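Local structure of iron-sulfur cluster assembly protein CyaY (4HS5) at residues 56-61 with 83-88. The protein is a frataxin-family protein that probably takes part in iron-sulfur cluster assembly, possibly as a regulator, and is thought to bind ferrous and ferric iron. Sequence-based numbering, arbitrary orientation.
Sequences HQVWLA and DEFLTF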
# COMPACT_ATOMS: atom_id res chain seq x y z
N HIS A 56 12.83 -3.27 -7.31
CA HIS A 56 11.89 -2.24 -7.69
C HIS A 56 10.43 -2.64 -7.49
O HIS A 56 9.57 -2.32 -8.30
CB HIS A 56 12.14 -1.79 -9.14
CG HIS A 56 13.51 -1.25 -9.36
ND1 HIS A 56 14.13 -1.28 -10.58
CD2 HIS A 56 14.38 -0.65 -8.51
CE1 HIS A 56 15.33 -0.73 -10.48
NE2 HIS A 56 15.50 -0.34 -9.23
N GLN A 57 10.16 -3.34 -6.39
CA GLN A 57 8.80 -3.72 -6.04
C GLN A 57 8.34 -3.09 -4.75
O GLN A 57 9.13 -2.79 -3.87
CB GLN A 57 8.66 -5.24 -5.91
CG GLN A 57 8.78 -5.98 -7.23
CD GLN A 57 8.48 -7.46 -7.07
OE1 GLN A 57 8.78 -8.06 -6.04
NE2 GLN A 57 7.88 -8.05 -8.10
N VAL A 58 7.03 -2.89 -4.64
CA VAL A 58 6.41 -2.57 -3.36
C VAL A 58 5.70 -3.85 -2.92
O VAL A 58 5.15 -4.58 -3.75
CB VAL A 58 5.41 -1.40 -3.50
CG1 VAL A 58 4.52 -1.29 -2.28
CG2 VAL A 58 6.17 -0.07 -3.74
N TRP A 59 5.76 -4.15 -1.62
CA TRP A 59 5.10 -5.33 -1.07
C TRP A 59 3.99 -4.94 -0.11
O TRP A 59 4.04 -3.88 0.52
CB TRP A 59 6.10 -6.25 -0.36
CG TRP A 59 7.11 -6.91 -1.27
CD1 TRP A 59 7.32 -6.66 -2.60
CD2 TRP A 59 8.05 -7.93 -0.91
NE1 TRP A 59 8.32 -7.45 -3.09
CE2 TRP A 59 8.79 -8.24 -2.07
CE3 TRP A 59 8.34 -8.60 0.28
CZ2 TRP A 59 9.81 -9.20 -2.07
CZ3 TRP A 59 9.35 -9.56 0.27
CH2 TRP A 59 10.07 -9.85 -0.90
N LEU A 60 2.97 -5.79 -0.03
CA LEU A 60 1.88 -5.62 0.94
C LEU A 60 1.60 -6.95 1.62
O LEU A 60 1.38 -7.95 0.95
CB LEU A 60 0.61 -5.16 0.23
CG LEU A 60 -0.67 -5.23 1.07
CD1 LEU A 60 -0.63 -4.22 2.19
CD2 LEU A 60 -1.90 -5.00 0.19
N ALA A 61 1.60 -6.93 2.95
CA ALA A 61 1.21 -8.07 3.75
C ALA A 61 -0.18 -7.80 4.31
O ALA A 61 -0.39 -6.83 5.04
CB ALA A 61 2.19 -8.27 4.87
N ASP A 83 -3.75 -7.95 -9.81
CA ASP A 83 -4.58 -6.96 -9.14
C ASP A 83 -3.81 -5.66 -8.94
O ASP A 83 -2.60 -5.67 -8.71
CB ASP A 83 -5.09 -7.47 -7.80
CG ASP A 83 -6.18 -8.51 -7.94
OD1 ASP A 83 -6.73 -8.65 -9.05
OD2 ASP A 83 -6.49 -9.18 -6.92
N GLU A 84 -4.52 -4.55 -9.03
CA GLU A 84 -3.89 -3.26 -8.86
C GLU A 84 -3.83 -2.92 -7.36
O GLU A 84 -4.77 -3.18 -6.62
CB GLU A 84 -4.65 -2.21 -9.68
CG GLU A 84 -4.01 -0.85 -9.69
CD GLU A 84 -4.46 -0.01 -8.54
OE1 GLU A 84 -5.59 -0.23 -8.06
OE2 GLU A 84 -3.69 0.87 -8.12
N PHE A 85 -2.70 -2.37 -6.95
CA PHE A 85 -2.40 -2.15 -5.54
C PHE A 85 -3.44 -1.34 -4.78
O PHE A 85 -3.88 -1.73 -3.70
CB PHE A 85 -1.03 -1.46 -5.43
CG PHE A 85 -0.59 -1.19 -4.02
CD1 PHE A 85 0.20 -2.10 -3.34
CD2 PHE A 85 -0.94 -0.00 -3.38
CE1 PHE A 85 0.61 -1.84 -2.03
CE2 PHE A 85 -0.54 0.25 -2.08
CZ PHE A 85 0.23 -0.67 -1.40
N LEU A 86 -3.80 -0.17 -5.30
CA LEU A 86 -4.65 0.73 -4.54
C LEU A 86 -6.08 0.20 -4.40
O LEU A 86 -6.71 0.34 -3.35
CB LEU A 86 -4.63 2.13 -5.13
CG LEU A 86 -3.26 2.80 -5.02
CD1 LEU A 86 -3.30 4.11 -5.77
CD2 LEU A 86 -2.90 3.02 -3.55
N THR A 87 -6.56 -0.43 -5.47
CA THR A 87 -7.84 -1.14 -5.48
C THR A 87 -7.81 -2.25 -4.43
O THR A 87 -8.73 -2.40 -3.62
CB THR A 87 -8.12 -1.74 -6.87
OG1 THR A 87 -8.18 -0.68 -7.84
CG2 THR A 87 -9.43 -2.49 -6.88
N PHE A 88 -6.73 -3.01 -4.44
CA PHE A 88 -6.61 -4.13 -3.52
C PHE A 88 -6.48 -3.65 -2.07
O PHE A 88 -7.02 -4.27 -1.15
CB PHE A 88 -5.40 -4.98 -3.92
CG PHE A 88 -5.29 -6.25 -3.13
CD1 PHE A 88 -6.03 -7.37 -3.48
CD2 PHE A 88 -4.43 -6.33 -2.05
CE1 PHE A 88 -5.92 -8.54 -2.75
CE2 PHE A 88 -4.32 -7.49 -1.32
CZ PHE A 88 -5.06 -8.60 -1.68
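Phe85, in the first turn of helix 85-97, rests its ring against Val58 and Leu60 of strand 57-61, one of the places where the two-helix layer of the frataxin fold packs on its antiparallel sheet. A single ring atom makes both contacts: Phe85 CE1 lies 4.0 Å from Val58 CG1 and equally far from Leu60 CB. Both neighbours approach the ring obliquely, and the Val58 side chain crosses that of Phe85 at about a right angle. With CG anti to the backbone N (chi1 -179°), the Phe85 ring extends from the helix toward the sheet, across a CA separation of 8.5 Å between Leu60 and Phe85. Ile17 of helix 3-24 and Tyr69 of strand 66-72 also touch Phe85, the latter edge-to-face, so the ring bridges from its own helix to the other helix and to the sheet.

One turn on, Phe88 takes the same first torsion (chi1 -173°) and meets the end of Leu60. No hydrogen bond joins the two segments; the interface is apolar. The start of the helix is secured separately by Glu84 at the N-cap, whose carboxylate reaches forward to cap two backbone N-H groups. Glu84 OE1 accepts from Thr87 N at 2.8 Å and also bonds Thr87 OG1, whereas Glu84 OE2 takes Leu86 N from above the carboxylate plane, 54° out of it. On the strand's other face, Trp59 NE1 donates to Gln57 OE1 at 3.0 Å. Back at the interface, Leu60 CD2 abuts the Phe88 ring at its edge and in its plane, 3.6 Å from Phe88 CD2 and 3.8 Å from Phe88 CE2.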